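Local structure of threonine phosphate decarboxylase-like enzyme (Sulfurospirillum multivorans, 6OUX) at residues Asn101-Leu115 and Arg252-Leu266. The protein catalyses the pyridoxal phosphate-dependent decarboxylation of L-serine O-phosphate to ethanolamine O-phosphate, a precursor used in norcobamide biosynthesis. Sequence-based numbering, arbitrary orientation.
Sequences NIFIGNGATEIIQML and RLGYALMDSRKIDAL
At one edge of the seven-stranded sheet of the aminotransferase (fold type I) domain of this PLP enzyme, strand 102-105 runs antiparallel to 254-257, the strand directions differing by 158°. Phe103 and Ala256 form a hydrogen-bonded pair, with Phe103 N to Ala256 O and Ala256 N to Phe103 O both 2.8 Å; Gly105 and Gly254 repeat the pattern. A CB on Gly254 would clash with Gly107, where the chain turns into helix 108-116. Beyond the strands, Met258 N donates to Asn101 O, and Asn101 ND2 returns a nearly straight bond to Met258 O (2.8 Å, 170° at the hydrogen), the acceptor lying in the amide plane. With an alanine in place of Asn101, Met258 O would probably lose this donor, and the turn into helix 260-266 would be held to this strand end mainly by the remaining backbone bond. On the Phe103 face, Met258 CG sits between backbone N and carbonyl carbon (chi1 63°), and the chain bends at its end to bring CE 3.7 Å from Phe103 CB. Met114 CE lies over one face of the Phe103 ring, toward its rim, and meets Leu266 CD1 tip to tip at 3.7 Å. At the other end, Glu110 OE2 and Arg252 NH1 form a salt bridge (2.6 Å), its hydrogen bond weak, the carboxylate and guanidinium planes nearly perpendicular. Helix 84-95 packs on Ile102, Ile104 and Tyr255 on the sheet face opposite Phe103, while strand 236-241 continues the sheet beyond 254-257, leaving 102-105 outermost within the chain.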
loop_
_atom_site.group_PDB
_atom_site.type_symbol
_atom_site.label_atom_id
_atom_site.label_comp_id
_atom_site.label_asym_id
_atom_site.label_seq_id
_atom_site.Cartn_x
_atom_site.Cartn_y
_atom_site.Cartn_z
ATOM N N ASN A 101 18.242 9.782 1.720
ATOM C CA ASN A 101 18.393 9.172 0.370
ATOM C C ASN A 101 17.532 7.871 0.143
ATOM O O ASN A 101 17.517 7.328 -0.958
ATOM C CB ASN A 101 19.870 8.820 0.074
ATOM C CG ASN A 101 20.723 10.024 -0.212
ATOM O OD1 ASN A 101 21.663 10.330 0.482
ATOM N ND2 ASN A 101 20.402 10.697 -1.223
ATOM N N ILE A 102 16.784 7.429 1.156
ATOM C CA ILE A 102 15.921 6.225 1.096
ATOM C C ILE A 102 14.437 6.576 0.939
ATOM O O ILE A 102 13.949 7.366 1.709
ATOM C CB ILE A 102 16.075 5.358 2.354
ATOM C CG1 ILE A 102 17.541 5.081 2.631
ATOM C CG2 ILE A 102 15.293 4.037 2.178
ATOM C CD1 ILE A 102 17.885 4.378 3.944
ATOM N N PHE A 103 13.778 6.017 -0.087
ATOM C CA PHE A 103 12.360 6.087 -0.286
ATOM C C PHE A 103 11.772 4.661 -0.035
ATOM O O PHE A 103 12.201 3.659 -0.664
ATOM C CB PHE A 103 12.020 6.626 -1.703
ATOM C CG PHE A 103 10.555 6.690 -1.975
ATOM C CD1 PHE A 103 9.862 5.557 -2.420
ATOM C CD2 PHE A 103 9.820 7.856 -1.720
ATOM C CE1 PHE A 103 8.505 5.577 -2.636
ATOM C CE2 PHE A 103 8.443 7.894 -1.970
ATOM C CZ PHE A 103 7.785 6.772 -2.440
ATOM N N ILE A 104 10.769 4.585 0.823
ATOM C CA ILE A 104 10.111 3.304 1.181
ATOM C C ILE A 104 8.705 3.299 0.574
ATOM O O ILE A 104 7.950 4.238 0.809
ATOM C CB ILE A 104 9.916 3.116 2.697
ATOM C CG1 ILE A 104 11.148 3.514 3.537
ATOM C CG2 ILE A 104 9.410 1.684 2.959
ATOM C CD1 ILE A 104 12.235 2.507 3.564
ATOM N N GLY A 105 8.368 2.289 -0.233
ATOM C CA GLY A 105 7.013 2.149 -0.812
ATOM C C GLY A 105 6.585 0.666 -0.896
ATOM O O GLY A 105 7.114 -0.191 -0.162
ATOM N N ASN A 106 5.651 0.378 -1.791
ATOM C CA ASN A 106 5.029 -0.928 -1.923
ATOM C C ASN A 106 5.800 -2.029 -2.638
ATOM O O ASN A 106 5.584 -3.215 -2.404
ATOM C CB ASN A 106 3.696 -0.765 -2.648
ATOM C CG ASN A 106 2.682 -0.076 -1.796
ATOM O OD1 ASN A 106 2.545 -0.401 -0.623
ATOM N ND2 ASN A 106 1.975 0.893 -2.367
ATOM N N GLY A 107 6.681 -1.649 -3.518
ATOM C CA GLY A 107 7.409 -2.620 -4.317
ATOM C C GLY A 107 8.263 -1.898 -5.301
ATOM O O GLY A 107 8.103 -0.689 -5.500
ATOM N N ALA A 108 9.179 -2.631 -5.916
ATOM C CA ALA A 108 10.087 -2.060 -6.869
ATOM C C ALA A 108 9.344 -1.496 -8.103
ATOM O O ALA A 108 9.530 -0.339 -8.500
ATOM C CB ALA A 108 11.100 -3.114 -7.271
ATOM N N THR A 109 8.457 -2.298 -8.696
ATOM C CA THR A 109 7.697 -1.881 -9.850
ATOM C C THR A 109 6.775 -0.661 -9.569
ATOM O O THR A 109 6.736 0.226 -10.374
ATOM C CB THR A 109 6.911 -3.070 -10.433
ATOM O OG1 THR A 109 7.844 -4.124 -10.669
ATOM C CG2 THR A 109 6.245 -2.678 -11.783
ATOM N N GLU A 110 6.107 -0.612 -8.418
ATOM C CA GLU A 110 5.341 0.568 -8.007
ATOM C C GLU A 110 6.234 1.825 -7.896
ATOM O O GLU A 110 5.810 2.927 -8.318
ATOM C CB GLU A 110 4.562 0.380 -6.704
ATOM C CG GLU A 110 3.527 -0.762 -6.644
ATOM C CD GLU A 110 4.115 -2.191 -6.692
ATOM O OE1 GLU A 110 5.308 -2.416 -6.467
ATOM O OE2 GLU A 110 3.360 -3.156 -6.969
ATOM N N ILE A 111 7.436 1.676 -7.337
ATOM C CA ILE A 111 8.347 2.799 -7.251
ATOM C C ILE A 111 8.782 3.257 -8.646
ATOM O O ILE A 111 8.814 4.455 -8.905
ATOM C CB ILE A 111 9.520 2.507 -6.321
ATOM C CG1 ILE A 111 8.976 2.406 -4.873
ATOM C CG2 ILE A 111 10.586 3.610 -6.433
ATOM C CD1 ILE A 111 10.039 1.756 -3.936
ATOM N N ILE A 112 9.089 2.323 -9.557
ATOM C CA ILE A 112 9.519 2.705 -10.901
ATOM C C ILE A 112 8.405 3.377 -11.698
ATOM O O ILE A 112 8.642 4.309 -12.430
ATOM C CB ILE A 112 10.117 1.502 -11.659
ATOM C CG1 ILE A 112 11.415 1.046 -10.986
ATOM C CG2 ILE A 112 10.405 1.846 -13.127
ATOM C CD1 ILE A 112 11.979 -0.252 -11.543
ATOM N N GLN A 113 7.178 2.942 -11.495
ATOM C CA GLN A 113 6.039 3.589 -12.099
ATOM C C GLN A 113 5.865 5.011 -11.619
ATOM O O GLN A 113 5.582 5.871 -12.475
ATOM C CB GLN A 113 4.776 2.714 -11.927
ATOM C CG GLN A 113 4.960 1.430 -12.752
ATOM C CD GLN A 113 3.975 0.278 -12.509
ATOM O OE1 GLN A 113 3.915 -0.679 -13.322
ATOM N NE2 GLN A 113 3.219 0.341 -11.418
ATOM N N MET A 114 6.019 5.271 -10.319
ATOM C CA MET A 114 6.074 6.666 -9.753
ATOM C C MET A 114 7.195 7.499 -10.370
ATOM O O MET A 114 6.955 8.609 -10.822
ATOM C CB MET A 114 6.148 6.642 -8.230
ATOM C CG MET A 114 6.451 7.972 -7.492
ATOM S SD MET A 114 6.923 7.801 -5.738
ATOM C CE MET A 114 8.672 7.472 -5.982
ATOM N N LEU A 115 8.403 6.928 -10.492
ATOM C CA LEU A 115 9.494 7.603 -11.163
ATOM C C LEU A 115 9.208 7.982 -12.621
ATOM O O LEU A 115 9.501 9.096 -13.057
ATOM C CB LEU A 115 10.775 6.745 -11.082
ATOM C CG LEU A 115 11.356 6.564 -9.671
ATOM C CD1 LEU A 115 12.511 5.575 -9.702
ATOM C CD2 LEU A 115 11.805 7.905 -9.115
ATOM N N ARG A 252 3.769 -6.075 1.269
ATOM C CA ARG A 252 4.358 -5.512 0.045
ATOM C C ARG A 252 5.259 -4.352 0.378
ATOM O O ARG A 252 4.795 -3.300 0.787
ATOM C CB ARG A 252 3.267 -5.060 -0.933
ATOM C CG ARG A 252 2.396 -6.201 -1.467
ATOM C CD ARG A 252 1.870 -5.934 -2.879
ATOM N NE ARG A 252 1.482 -4.531 -3.068
ATOM C CZ ARG A 252 1.448 -3.892 -4.243
ATOM N NH1 ARG A 252 1.775 -4.518 -5.381
ATOM N NH2 ARG A 252 1.077 -2.616 -4.287
ATOM N N LEU A 253 6.562 -4.553 0.196
ATOM C CA LEU A 253 7.572 -3.568 0.566
ATOM C C LEU A 253 8.696 -3.486 -0.425
ATOM O O LEU A 253 9.197 -4.488 -0.871
ATOM C CB LEU A 253 8.255 -3.966 1.854
ATOM C CG LEU A 253 7.426 -3.941 3.108
ATOM C CD1 LEU A 253 8.209 -4.630 4.206
ATOM C CD2 LEU A 253 7.078 -2.521 3.484
ATOM N N GLY A 254 9.134 -2.279 -0.723
ATOM C CA GLY A 254 10.328 -2.117 -1.528
ATOM C C GLY A 254 10.926 -0.795 -1.176
ATOM O O GLY A 254 10.247 0.058 -0.521
ATOM N N TYR A 255 12.172 -0.598 -1.577
ATOM C CA TYR A 255 12.790 0.722 -1.344
ATOM C C TYR A 255 13.527 1.201 -2.594
ATOM O O TYR A 255 13.732 0.445 -3.547
ATOM C CB TYR A 255 13.699 0.718 -0.107
ATOM C CG TYR A 255 15.039 -0.038 -0.306
ATOM C CD1 TYR A 255 15.132 -1.393 -0.116
ATOM C CD2 TYR A 255 16.161 0.621 -0.699
ATOM C CE1 TYR A 255 16.343 -2.076 -0.277
ATOM C CE2 TYR A 255 17.366 -0.045 -0.895
ATOM C CZ TYR A 255 17.435 -1.379 -0.703
ATOM O OH TYR A 255 18.600 -1.992 -0.911
ATOM N N ALA A 256 13.856 2.474 -2.595
ATOM C CA ALA A 256 14.740 3.092 -3.580
ATOM C C ALA A 256 15.756 3.970 -2.891
ATOM O O ALA A 256 15.460 4.567 -1.834
ATOM C CB ALA A 256 13.962 3.928 -4.562
ATOM N N LEU A 257 16.933 4.071 -3.502
ATOM C CA LEU A 257 17.996 5.042 -3.129
ATOM C C LEU A 257 18.039 6.080 -4.263
ATOM O O LEU A 257 18.176 5.730 -5.441
ATOM C CB LEU A 257 19.347 4.353 -3.025
ATOM C CG LEU A 257 19.419 3.116 -2.110
ATOM C CD1 LEU A 257 20.822 2.532 -2.058
ATOM C CD2 LEU A 257 18.948 3.376 -0.699
ATOM N N MET A 258 17.862 7.333 -3.902
ATOM C CA MET A 258 17.790 8.391 -4.872
ATOM C C MET A 258 18.141 9.728 -4.242
ATOM O O MET A 258 18.390 9.836 -3.045
ATOM C CB MET A 258 16.416 8.416 -5.572
ATOM C CG MET A 258 15.198 8.684 -4.709
ATOM S SD MET A 258 13.574 8.671 -5.613
ATOM C CE MET A 258 12.974 7.244 -5.201
ATOM N N ASP A 259 18.171 10.739 -5.082
ATOM C CA ASP A 259 18.512 12.106 -4.665
ATOM C C ASP A 259 17.618 12.540 -3.492
ATOM O O ASP A 259 16.416 12.395 -3.572
ATOM C CB ASP A 259 18.314 13.040 -5.882
ATOM C CG ASP A 259 18.596 14.462 -5.542
ATOM O OD1 ASP A 259 19.810 14.835 -5.434
ATOM O OD2 ASP A 259 17.623 15.187 -5.284
ATOM N N SER A 260 18.199 13.026 -2.400
ATOM C CA SER A 260 17.412 13.362 -1.217
ATOM C C SER A 260 16.492 14.550 -1.421
ATOM O O SER A 260 15.377 14.590 -0.836
ATOM C CB SER A 260 18.295 13.557 0.027
ATOM O OG SER A 260 19.195 14.592 -0.207
ATOM N N ARG A 261 16.917 15.495 -2.262
ATOM C CA ARG A 261 16.069 16.638 -2.637
ATOM C C ARG A 261 14.752 16.164 -3.290
ATOM O O ARG A 261 13.650 16.613 -2.939
ATOM C CB ARG A 261 16.817 17.505 -3.678
ATOM C CG ARG A 261 16.967 18.972 -3.356
ATOM C CD ARG A 261 17.663 19.232 -2.021
ATOM N NE ARG A 261 18.938 18.527 -1.797
ATOM C CZ ARG A 261 20.172 19.049 -1.911
ATOM N NH1 ARG A 261 20.358 20.280 -2.333
ATOM N NH2 ARG A 261 21.231 18.296 -1.641
ATOM N N LYS A 262 14.899 15.297 -4.289
ATOM C CA LYS A 262 13.780 14.667 -4.975
ATOM C C LYS A 262 12.876 13.880 -3.980
ATOM O O LYS A 262 11.646 14.003 -4.000
ATOM C CB LYS A 262 14.365 13.784 -6.047
ATOM C CG LYS A 262 13.401 13.016 -6.923
ATOM C CD LYS A 262 14.236 12.138 -7.862
ATOM C CE LYS A 262 13.415 11.116 -8.661
ATOM N NZ LYS A 262 13.005 11.663 -9.973
ATOM N N ILE A 263 13.461 13.071 -3.108
ATOM C CA ILE A 263 12.618 12.406 -2.065
ATOM C C ILE A 263 11.863 13.447 -1.219
ATOM O O ILE A 263 10.670 13.247 -0.908
ATOM C CB ILE A 263 13.430 11.494 -1.167
ATOM C CG1 ILE A 263 13.924 10.276 -1.968
ATOM C CG2 ILE A 263 12.635 11.026 0.045
ATOM C CD1 ILE A 263 14.967 9.484 -1.230
ATOM N N ASP A 264 12.532 14.560 -0.870
ATOM C CA ASP A 264 11.907 15.605 0.011
ATOM C C ASP A 264 10.696 16.155 -0.683
ATOM O O ASP A 264 9.661 16.320 -0.052
ATOM C CB ASP A 264 12.833 16.794 0.305
ATOM C CG ASP A 264 13.981 16.442 1.203
ATOM O OD1 ASP A 264 13.852 15.594 2.151
ATOM O OD2 ASP A 264 15.044 17.062 0.958
ATOM N N ALA A 265 10.847 16.431 -1.992
ATOM C CA ALA A 265 9.766 16.952 -2.841
ATOM C C ALA A 265 8.597 15.974 -2.959
ATOM O O ALA A 265 7.435 16.342 -2.785
ATOM C CB ALA A 265 10.301 17.311 -4.226
ATOM N N LEU A 266 8.888 14.714 -3.240
ATOM C CA LEU A 266 7.822 13.702 -3.254
ATOM C C LEU A 266 7.064 13.611 -1.910
ATOM O O LEU A 266 5.840 13.521 -1.898
ATOM C CB LEU A 266 8.383 12.357 -3.721
ATOM C CG LEU A 266 8.889 12.345 -5.178
ATOM C CD1 LEU A 266 9.563 11.024 -5.519
ATOM C CD2 LEU A 266 7.798 12.634 -6.194
HETATM O O HOH W 1 11.518 10.570 -11.864
#